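Local coordinates for hypothetical protein APE2540 (Aeropyrum pernix, PDB 1WDV) that probably removes a wrongly attached amino acid, most likely alanine, from tRNA(Pro) as a free-standing editing deacylase that works alongside prolyl-tRNA synthetase, at residues 3-8 with 16-21; 99-104 with 130-135; 109-114 with 137-142. All coordinates share one frame; numbering follows the deposited sequence.

How the contacts relate
From the N terminus, helix 4-12 runs into a short turn, and contact 1 closes this first small loop by laying the helix against strand 17-20. The later two contacts cross: 99-104 packs against 130-135, while 109-114, which falls between them in sequence, packs against 137-142. Contact 2 brings the loop before strand 108-112 to strand 130-134, the middle strand of a three-stranded antiparallel sheet, and contact 3 sets the following helix 136-143 on the five-stranded mixed sheet. Contacts 1 and 2 share the smaller sheet, where strands 17-20 and 130-134 are neighbours. L139 of contact 3 packs on V101 and F134 of contact 2, joining both sheets through one core.

Contact 1: residues 3-8 with 16-21; sequences EKVEEW and WRLLIM
L18 reaches from its strand toward the helix and fits between V5 and E6. Its CB sets out toward the helix, and with CG anti to the carbonyl carbon (chi1 -78°) the branch point is carried on in that direction. The two methyls meet different residues. CD1 takes the outer path: it meets E6 CG at 3.4 Å, a tight approach, and also lies 3.5 Å from E6 OE2, so the aliphatic stem of this exposed glutamate drapes across the leucine at about a right angle. CD2 takes the inner path and touches CG1 of the buried V5 at 4.2 Å. No hydrogen bond links the two segments, and the touch is by carbon-rich side-chain surface.

One helical turn on, W8 meets W16, just before strand 17-20. The planes of the two six-membered rings lie 24° from parallel and are slid apart, with centroids 5.3 Å from each other, so they barely overlap; the closest approach is W8 CZ3 to W16 CZ3, 3.4 Å. The W8 ring gets there because CG stands anti to the backbone N (chi1 -172°). Replacing W8 by alanine is likely to open a gap beside W16 and leave its indole without this neighbour on the helix side.

W16 is fixed from elsewhere as well, since its NE1 is hydrogen-bonded to OE1 of E138 on helix 136-143. The same helix offers A142 to the ring of W8. Strand 17-20 is an edge strand of the small antiparallel sheet and pairs with strand 130-134, so the contact lays the N-terminal helix against the edge strand of that sheet, with V5 also resting on P99 and W8 on V101.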
loop_
_atom_site.group_PDB
_atom_site.type_symbol
_atom_site.label_atom_id
_atom_site.label_comp_id
_atom_site.label_asym_id
_atom_site.label_seq_id
_atom_site.Cartn_x
_atom_site.Cartn_y
_atom_site.Cartn_z
ATOM N N GLU A 3 -8.445 -11.347 7.758
ATOM C CA GLU A 3 -9.927 -11.299 7.929
ATOM C C GLU A 3 -10.494 -9.934 7.572
ATOM O O GLU A 3 -11.453 -9.848 6.814
ATOM C CB GLU A 3 -10.319 -11.651 9.376
ATOM C CG GLU A 3 -9.793 -10.680 10.432
ATOM C CD GLU A 3 -10.081 -11.126 11.865
ATOM O OE1 GLU A 3 -9.610 -12.225 12.251
ATOM O OE2 GLU A 3 -10.771 -10.380 12.606
ATOM N N LYS A 4 -9.898 -8.873 8.113
ATOM C CA LYS A 4 -10.386 -7.528 7.842
ATOM C C LYS A 4 -10.309 -7.174 6.360
ATOM O O LYS A 4 -11.217 -6.550 5.831
ATOM C CB LYS A 4 -9.601 -6.482 8.648
ATOM C CG LYS A 4 -9.679 -6.658 10.174
ATOM C CD LYS A 4 -9.194 -5.394 10.907
ATOM C CE LYS A 4 -9.236 -5.603 12.422
ATOM N NZ LYS A 4 -9.359 -4.323 13.179
ATOM N N VAL A 5 -9.225 -7.565 5.692
ATOM C CA VAL A 5 -9.091 -7.249 4.280
ATOM C C VAL A 5 -10.131 -8.008 3.473
ATOM O O VAL A 5 -10.768 -7.433 2.609
ATOM C CB VAL A 5 -7.663 -7.581 3.768
ATOM C CG1 VAL A 5 -7.561 -7.349 2.280
ATOM C CG2 VAL A 5 -6.680 -6.719 4.508
ATOM N N GLU A 6 -10.302 -9.299 3.765
ATOM C CA GLU A 6 -11.302 -10.106 3.052
ATOM C C GLU A 6 -12.707 -9.549 3.272
ATOM O O GLU A 6 -13.509 -9.484 2.336
ATOM C CB GLU A 6 -11.243 -11.573 3.512
ATOM C CG GLU A 6 -10.030 -12.336 2.988
ATOM C CD GLU A 6 -9.848 -13.714 3.641
ATOM O OE1 GLU A 6 -10.730 -14.594 3.452
ATOM O OE2 GLU A 6 -8.823 -13.908 4.342
ATOM N N GLU A 7 -13.000 -9.159 4.513
ATOM C CA GLU A 7 -14.307 -8.596 4.866
ATOM C C GLU A 7 -14.527 -7.250 4.151
ATOM O O GLU A 7 -15.648 -6.898 3.792
ATOM C CB GLU A 7 -14.420 -8.395 6.398
ATOM C CG GLU A 7 -14.290 -9.663 7.278
ATOM C CD GLU A 7 -14.165 -9.348 8.798
ATOM O OE1 GLU A 7 -13.260 -8.572 9.199
ATOM O OE2 GLU A 7 -14.970 -9.876 9.606
ATOM N N TRP A 8 -13.450 -6.502 3.921
ATOM C CA TRP A 8 -13.554 -5.210 3.270
ATOM C C TRP A 8 -13.956 -5.406 1.814
ATOM O O TRP A 8 -14.820 -4.707 1.291
ATOM C CB TRP A 8 -12.203 -4.471 3.366
ATOM C CG TRP A 8 -12.231 -3.041 2.896
ATOM C CD1 TRP A 8 -12.421 -1.930 3.674
ATOM C CD2 TRP A 8 -12.084 -2.570 1.552
ATOM N NE1 TRP A 8 -12.402 -0.798 2.893
ATOM C CE2 TRP A 8 -12.198 -1.157 1.587
ATOM C CE3 TRP A 8 -11.869 -3.195 0.319
ATOM C CZ2 TRP A 8 -12.104 -0.369 0.435
ATOM C CZ3 TRP A 8 -11.774 -2.406 -0.831
ATOM C CH2 TRP A 8 -11.893 -1.004 -0.759
ATOM N N TRP A 16 -11.425 -8.280 -6.015
ATOM C CA TRP A 16 -10.044 -8.429 -5.543
ATOM C C TRP A 16 -9.864 -9.772 -4.843
ATOM O O TRP A 16 -10.803 -10.317 -4.273
ATOM C CB TRP A 16 -9.686 -7.302 -4.577
ATOM C CG TRP A 16 -9.854 -5.946 -5.153
ATOM C CD1 TRP A 16 -10.208 -5.607 -6.430
ATOM C CD2 TRP A 16 -9.635 -4.725 -4.457
ATOM N NE1 TRP A 16 -10.224 -4.225 -6.567
ATOM C CE2 TRP A 16 -9.874 -3.669 -5.368
ATOM C CE3 TRP A 16 -9.248 -4.423 -3.150
ATOM C CZ2 TRP A 16 -9.748 -2.322 -5.007
ATOM C CZ3 TRP A 16 -9.118 -3.094 -2.785
ATOM C CH2 TRP A 16 -9.373 -2.059 -3.708
ATOM N N ARG A 17 -8.640 -10.285 -4.862
ATOM C CA ARG A 17 -8.370 -11.594 -4.290
ATOM C C ARG A 17 -7.117 -11.591 -3.443
ATOM O O ARG A 17 -6.224 -10.779 -3.671
ATOM C CB ARG A 17 -8.108 -12.613 -5.404
ATOM C CG ARG A 17 -9.119 -12.704 -6.513
ATOM C CD ARG A 17 -8.809 -13.945 -7.362
ATOM N NE ARG A 17 -7.460 -13.915 -7.923
ATOM C CZ ARG A 17 -6.973 -14.856 -8.722
ATOM N NH1 ARG A 17 -7.734 -15.899 -9.051
ATOM N NH2 ARG A 17 -5.736 -14.757 -9.202
ATOM N N LEU A 18 -7.045 -12.507 -2.479
ATOM C CA LEU A 18 -5.833 -12.656 -1.670
ATOM C C LEU A 18 -5.073 -13.871 -2.214
ATOM O O LEU A 18 -5.644 -14.966 -2.351
ATOM C CB LEU A 18 -6.150 -12.886 -0.187
ATOM C CG LEU A 18 -6.562 -11.697 0.679
ATOM C CD1 LEU A 18 -6.725 -12.198 2.100
ATOM C CD2 LEU A 18 -5.500 -10.577 0.619
ATOM N N LEU A 19 -3.803 -13.682 -2.543
ATOM C CA LEU A 19 -2.973 -14.763 -3.056
ATOM C C LEU A 19 -2.032 -15.110 -1.922
ATOM O O LEU A 19 -1.519 -14.225 -1.237
ATOM C CB LEU A 19 -2.208 -14.316 -4.292
ATOM C CG LEU A 19 -3.082 -13.905 -5.489
ATOM C CD1 LEU A 19 -2.161 -13.588 -6.637
ATOM C CD2 LEU A 19 -4.085 -15.020 -5.877
ATOM N N ILE A 20 -1.804 -16.403 -1.710
ATOM C CA ILE A 20 -0.960 -16.826 -0.589
ATOM C C ILE A 20 0.384 -17.380 -0.999
ATOM O O ILE A 20 0.457 -18.251 -1.848
ATOM C CB ILE A 20 -1.693 -17.931 0.209
ATOM C CG1 ILE A 20 -3.131 -17.493 0.502
ATOM C CG2 ILE A 20 -0.923 -18.245 1.483
ATOM C CD1 ILE A 20 -3.232 -16.180 1.257
HETATM N N MSE A 21 1.454 -16.880 -0.392
HETATM C CA MSE A 21 2.803 -17.365 -0.680
HETATM C C MSE A 21 3.100 -18.422 0.389
HETATM O O MSE A 21 2.896 -18.193 1.563
HETATM C CB MSE A 21 3.792 -16.205 -0.576
HETATM C CG MSE A 21 3.340 -14.983 -1.364
HETATM SE SE MSE A 21 3.304 -15.374 -3.241
HETATM C CE MSE A 21 5.001 -15.990 -3.155
#

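Contact 2: residues 99-104 with 130-135; sequences PPVALP and ALLEFS
P100 and V101 lie in an irregular loop that brings its side chains against L132 and F134 without pairing its backbone with the strand. The loop is bent at P100, becomes extended at V101, and passes into a left-handed conformation at A102. Across from it, 130-134 is a regular strand, so alternate residues point the same way: L132 and F134 both face the loop. No hydrogen bond crosses the contact, and all four touching residues are buried.

The pyrrolidine ring of P100 does most of the work. Its CD lies 3.9 Å from L132 CD2, and its CG is 4.0 Å from that same methyl, so one leucine branch rests against the CG and CD atoms of the ring as the two side chains meet obliquely. CG also reaches a second partner, the ring of F134: it approaches F134 CE2 at 4.1 Å and F134 CZ at 4.2 Å, touching the far end of the phenyl ring. F134 holds its own CG between its backbone N and carbonyl carbon (chi1 74°), which swings the ring toward the loop and brings CE2 and CZ to the proline; the two side chains slide past each other in opposite directions. V101 adds a looser touch, with its CG2 at 4.4 Å from L132 CD2, which thus serves two loop residues at once.

F134 also meets the W16 ring, the two planes inclined at about 50°, and just after it the S135 side chain caps helix 136-143 through its OG, which is bonded to E138 N. L139 of that helix packs on P100, V101 and F134 together, while I9 of helix 4-12 and L18 of strand 17-20 lie on L132. The loop is thereby wedged into the core between two helices and the middle strand of the small antiparallel sheet.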
loop_
_atom_site.group_PDB
_atom_site.type_symbol
_atom_site.label_atom_id
_atom_site.label_comp_id
_atom_site.label_asym_id
_atom_site.label_seq_id
_atom_site.Cartn_x
_atom_site.Cartn_y
_atom_site.Cartn_z
ATOM N N PRO A 99 -1.860 -3.669 4.197
ATOM C CA PRO A 99 -2.790 -3.512 3.076
ATOM C C PRO A 99 -3.121 -2.043 2.819
ATOM O O PRO A 99 -2.911 -1.196 3.675
ATOM C CB PRO A 99 -4.014 -4.291 3.531
ATOM C CG PRO A 99 -4.031 -3.963 5.052
ATOM C CD PRO A 99 -2.569 -3.998 5.452
ATOM N N PRO A 100 -3.659 -1.727 1.623
ATOM C CA PRO A 100 -4.022 -0.347 1.287
ATOM C C PRO A 100 -5.476 -0.036 1.676
ATOM O O PRO A 100 -5.977 1.070 1.460
ATOM C CB PRO A 100 -3.792 -0.305 -0.232
ATOM C CG PRO A 100 -4.230 -1.667 -0.654
ATOM C CD PRO A 100 -3.616 -2.579 0.411
ATOM N N VAL A 101 -6.157 -1.020 2.251
ATOM C CA VAL A 101 -7.536 -0.853 2.694
ATOM C C VAL A 101 -7.685 -1.524 4.054
ATOM O O VAL A 101 -6.792 -2.268 4.494
ATOM C CB VAL A 101 -8.542 -1.507 1.710
ATOM C CG1 VAL A 101 -8.460 -0.829 0.351
ATOM C CG2 VAL A 101 -8.276 -3.019 1.584
ATOM N N ALA A 102 -8.808 -1.250 4.714
ATOM C CA ALA A 102 -9.093 -1.823 6.030
ATOM C C ALA A 102 -8.070 -1.417 7.103
ATOM O O ALA A 102 -7.772 -2.177 8.057
ATOM C CB ALA A 102 -9.204 -3.352 5.923
ATOM N N LEU A 103 -7.556 -0.195 6.962
ATOM C CA LEU A 103 -6.636 0.386 7.939
ATOM C C LEU A 103 -7.480 1.274 8.879
ATOM O O LEU A 103 -8.671 1.553 8.575
ATOM C CB LEU A 103 -5.615 1.291 7.224
ATOM C CG LEU A 103 -4.679 0.641 6.205
ATOM C CD1 LEU A 103 -3.963 1.728 5.413
ATOM C CD2 LEU A 103 -3.688 -0.268 6.958
ATOM N N PRO A 104 -6.906 1.700 10.030
ATOM C CA PRO A 104 -7.675 2.568 10.944
ATOM C C PRO A 104 -8.108 3.797 10.123
ATOM O O PRO A 104 -7.356 4.311 9.279
ATOM C CB PRO A 104 -6.675 2.874 12.050
ATOM C CG PRO A 104 -5.928 1.543 12.173
ATOM C CD PRO A 104 -5.676 1.200 10.684
ATOM N N ALA A 130 0.506 -12.997 2.528
ATOM C CA ALA A 130 -0.627 -12.801 1.642
ATOM C C ALA A 130 -0.472 -11.534 0.839
ATOM O O ALA A 130 -0.065 -10.502 1.369
ATOM C CB ALA A 130 -1.952 -12.730 2.454
ATOM N N LEU A 131 -0.755 -11.642 -0.453
ATOM C CA LEU A 131 -0.719 -10.504 -1.342
ATOM C C LEU A 131 -2.137 -10.191 -1.828
ATOM O O LEU A 131 -2.916 -11.092 -2.139
ATOM C CB LEU A 131 0.187 -10.805 -2.539
ATOM C CG LEU A 131 1.655 -10.998 -2.136
ATOM C CD1 LEU A 131 2.354 -11.833 -3.209
ATOM C CD2 LEU A 131 2.341 -9.649 -1.992
ATOM N N LEU A 132 -2.477 -8.905 -1.895
ATOM C CA LEU A 132 -3.801 -8.511 -2.367
ATOM C C LEU A 132 -3.726 -8.156 -3.843
ATOM O O LEU A 132 -3.016 -7.219 -4.225
ATOM C CB LEU A 132 -4.288 -7.274 -1.605
ATOM C CG LEU A 132 -5.589 -6.611 -2.099
ATOM C CD1 LEU A 132 -6.752 -7.567 -1.882
ATOM C CD2 LEU A 132 -5.810 -5.301 -1.332
ATOM N N GLU A 133 -4.447 -8.906 -4.674
ATOM C CA GLU A 133 -4.476 -8.640 -6.103
ATOM C C GLU A 133 -5.625 -7.654 -6.293
ATOM O O GLU A 133 -6.791 -7.990 -5.993
ATOM C CB GLU A 133 -4.768 -9.922 -6.868
ATOM C CG GLU A 133 -4.966 -9.736 -8.356
ATOM C CD GLU A 133 -5.502 -11.027 -8.961
ATOM O OE1 GLU A 133 -4.700 -11.931 -9.248
ATOM O OE2 GLU A 133 -6.732 -11.159 -9.092
ATOM N N PHE A 134 -5.303 -6.446 -6.758
ATOM C CA PHE A 134 -6.334 -5.412 -6.936
ATOM C C PHE A 134 -6.069 -4.435 -8.085
ATOM O O PHE A 134 -4.997 -4.391 -8.660
ATOM C CB PHE A 134 -6.491 -4.613 -5.619
ATOM C CG PHE A 134 -5.354 -3.649 -5.319
ATOM C CD1 PHE A 134 -5.454 -2.293 -5.671
ATOM C CD2 PHE A 134 -4.198 -4.081 -4.655
ATOM C CE1 PHE A 134 -4.423 -1.401 -5.364
ATOM C CE2 PHE A 134 -3.164 -3.198 -4.339
ATOM C CZ PHE A 134 -3.272 -1.844 -4.697
ATOM N N SER A 135 -7.076 -3.627 -8.386
ATOM C CA SER A 135 -6.974 -2.626 -9.451
ATOM C C SER A 135 -6.745 -1.269 -8.819
ATOM O O SER A 135 -7.536 -0.839 -7.994
ATOM C CB SER A 135 -8.292 -2.551 -10.224
ATOM O OG SER A 135 -8.410 -1.281 -10.869
#

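Contact 3: residues 109-114 with 137-142; sequences LVVDRI and RELVEA
L109 and V111 project from the same face of strand 109-112 toward L139 and V140 of a helix that runs roughly antiparallel to it, the short axes 9.7 Å apart and their directions at 150°. L109 and L139 reach toward each other tip to tip, with L109 CD2 3.9 Å from L139 CD1. The other branch of L139 turns to V111: L139 CD2 lies 3.8 Å from V111 CG2, so the leucine straddles both strand residues. With CG anti to the backbone N (chi1 170°), the branch point of L139 is carried toward the strand, and its two methyls go to different strand residues. V140 comes in beside it, and V140 CG2 lies 4.0 Å from V111 CB, leaving V111 gripped by two successive helix residues.

Where the strand ends, D112 OD1 accepts a 2.8 Å hydrogen bond from I114 N through its anti lone pair, an Asx turn that leads into the 3-10 segment. The other oxygen, OD2, is held by V150 N and S151 OG, near the C terminus.

Strand 108-112 has strand 146-148 as its parallel neighbour, and helix 136-143 immediately precedes the latter. The helix therefore packs on the mixed sheet as the returning helix of a beta-alpha-beta crossover, here lengthened by strands 121-124 and 130-134.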
loop_
_atom_site.group_PDB
_atom_site.type_symbol
_atom_site.label_atom_id
_atom_site.label_comp_id
_atom_site.label_asym_id
_atom_site.label_seq_id
_atom_site.Cartn_x
_atom_site.Cartn_y
_atom_site.Cartn_z
ATOM N N LEU A 109 -5.128 7.761 2.671
ATOM C CA LEU A 109 -4.535 6.997 1.572
ATOM C C LEU A 109 -4.111 7.863 0.380
ATOM O O LEU A 109 -4.864 8.743 -0.060
ATOM C CB LEU A 109 -5.542 5.937 1.100
ATOM C CG LEU A 109 -5.132 4.995 -0.039
ATOM C CD1 LEU A 109 -3.997 4.113 0.464
ATOM C CD2 LEU A 109 -6.318 4.140 -0.473
ATOM N N VAL A 110 -2.904 7.615 -0.118
ATOM C CA VAL A 110 -2.338 8.342 -1.275
ATOM C C VAL A 110 -1.854 7.276 -2.261
ATOM O O VAL A 110 -1.168 6.341 -1.871
ATOM C CB VAL A 110 -1.121 9.223 -0.845
ATOM C CG1 VAL A 110 -0.521 9.940 -2.056
ATOM C CG2 VAL A 110 -1.542 10.239 0.226
ATOM N N VAL A 111 -2.193 7.422 -3.541
ATOM C CA VAL A 111 -1.792 6.431 -4.553
ATOM C C VAL A 111 -0.948 7.104 -5.622
ATOM O O VAL A 111 -1.334 8.147 -6.155
ATOM C CB VAL A 111 -3.047 5.784 -5.206
ATOM C CG1 VAL A 111 -2.640 4.804 -6.303
ATOM C CG2 VAL A 111 -3.815 4.998 -4.140
ATOM N N ASP A 112 0.228 6.549 -5.911
ATOM C CA ASP A 112 1.054 7.153 -6.951
ATOM C C ASP A 112 0.398 6.995 -8.318
ATOM O O ASP A 112 0.011 5.894 -8.701
ATOM C CB ASP A 112 2.446 6.562 -7.001
ATOM C CG ASP A 112 3.367 7.408 -7.862
ATOM O OD1 ASP A 112 3.249 7.379 -9.110
ATOM O OD2 ASP A 112 4.175 8.153 -7.304
ATOM N N ARG A 113 0.301 8.086 -9.076
ATOM C CA ARG A 113 -0.406 8.008 -10.354
ATOM C C ARG A 113 0.228 7.089 -11.387
ATOM O O ARG A 113 -0.466 6.653 -12.300
ATOM C CB ARG A 113 -0.632 9.415 -10.963
ATOM C CG ARG A 113 0.304 9.798 -12.073
ATOM C CD ARG A 113 0.110 11.221 -12.568
ATOM N NE ARG A 113 0.202 12.221 -11.515
ATOM C CZ ARG A 113 -0.842 12.835 -10.965
ATOM N NH1 ARG A 113 -2.086 12.561 -11.354
ATOM N NH2 ARG A 113 -0.637 13.740 -10.016
ATOM N N ILE A 114 1.518 6.788 -11.248
ATOM C CA ILE A 114 2.146 5.893 -12.225
ATOM C C ILE A 114 1.468 4.512 -12.191
ATOM O O ILE A 114 1.540 3.749 -13.159
ATOM C CB ILE A 114 3.688 5.773 -11.981
ATOM C CG1 ILE A 114 4.353 5.079 -13.169
ATOM C CG2 ILE A 114 3.972 4.979 -10.748
ATOM C CD1 ILE A 114 5.856 5.237 -13.177
ATOM N N ARG A 137 -7.109 1.726 -10.065
ATOM C CA ARG A 137 -8.237 2.626 -10.285
ATOM C C ARG A 137 -9.419 2.316 -9.390
ATOM O O ARG A 137 -10.066 3.243 -8.885
ATOM C CB ARG A 137 -8.681 2.572 -11.737
ATOM C CG ARG A 137 -7.674 3.260 -12.586
ATOM C CD ARG A 137 -8.166 3.389 -14.011
ATOM N NE ARG A 137 -7.459 4.471 -14.669
ATOM C CZ ARG A 137 -7.191 4.483 -15.962
ATOM N NH1 ARG A 137 -7.582 3.458 -16.722
ATOM N NH2 ARG A 137 -6.546 5.514 -16.490
ATOM N N GLU A 138 -9.703 1.033 -9.188
ATOM C CA GLU A 138 -10.828 0.652 -8.332
ATOM C C GLU A 138 -10.531 1.068 -6.888
ATOM O O GLU A 138 -11.431 1.476 -6.154
ATOM C CB GLU A 138 -11.103 -0.853 -8.415
ATOM C CG GLU A 138 -11.638 -1.285 -9.806
ATOM C CD GLU A 138 -11.927 -2.786 -9.900
ATOM O OE1 GLU A 138 -11.673 -3.533 -8.930
ATOM O OE2 GLU A 138 -12.407 -3.225 -10.970
ATOM N N LEU A 139 -9.260 0.998 -6.498
ATOM C CA LEU A 139 -8.886 1.379 -5.156
ATOM C C LEU A 139 -9.155 2.873 -4.977
ATOM O O LEU A 139 -9.736 3.308 -3.988
ATOM C CB LEU A 139 -7.395 1.085 -4.923
ATOM C CG LEU A 139 -6.851 1.672 -3.626
ATOM C CD1 LEU A 139 -7.498 0.978 -2.459
ATOM C CD2 LEU A 139 -5.306 1.501 -3.593
ATOM N N VAL A 140 -8.721 3.657 -5.947
ATOM C CA VAL A 140 -8.917 5.091 -5.860
ATOM C C VAL A 140 -10.393 5.429 -5.812
ATOM O O VAL A 140 -10.829 6.208 -4.945
ATOM C CB VAL A 140 -8.215 5.802 -7.031
ATOM C CG1 VAL A 140 -8.511 7.300 -7.018
ATOM C CG2 VAL A 140 -6.703 5.612 -6.896
ATOM N N GLU A 141 -11.181 4.832 -6.693
ATOM C CA GLU A 141 -12.596 5.159 -6.716
ATOM C C GLU A 141 -13.304 4.769 -5.420
ATOM O O GLU A 141 -14.156 5.510 -4.914
ATOM C CB GLU A 141 -13.283 4.500 -7.907
ATOM C CG GLU A 141 -14.756 4.869 -8.001
ATOM C CD GLU A 141 -15.365 4.521 -9.327
ATOM O OE1 GLU A 141 -14.968 5.140 -10.348
ATOM O OE2 GLU A 141 -16.243 3.635 -9.349
ATOM N N ALA A 142 -12.946 3.621 -4.867
ATOM C CA ALA A 142 -13.590 3.143 -3.647
ATOM C C ALA A 142 -13.246 3.913 -2.386
ATOM O O ALA A 142 -14.036 3.960 -1.444
ATOM C CB ALA A 142 -13.262 1.676 -3.442
#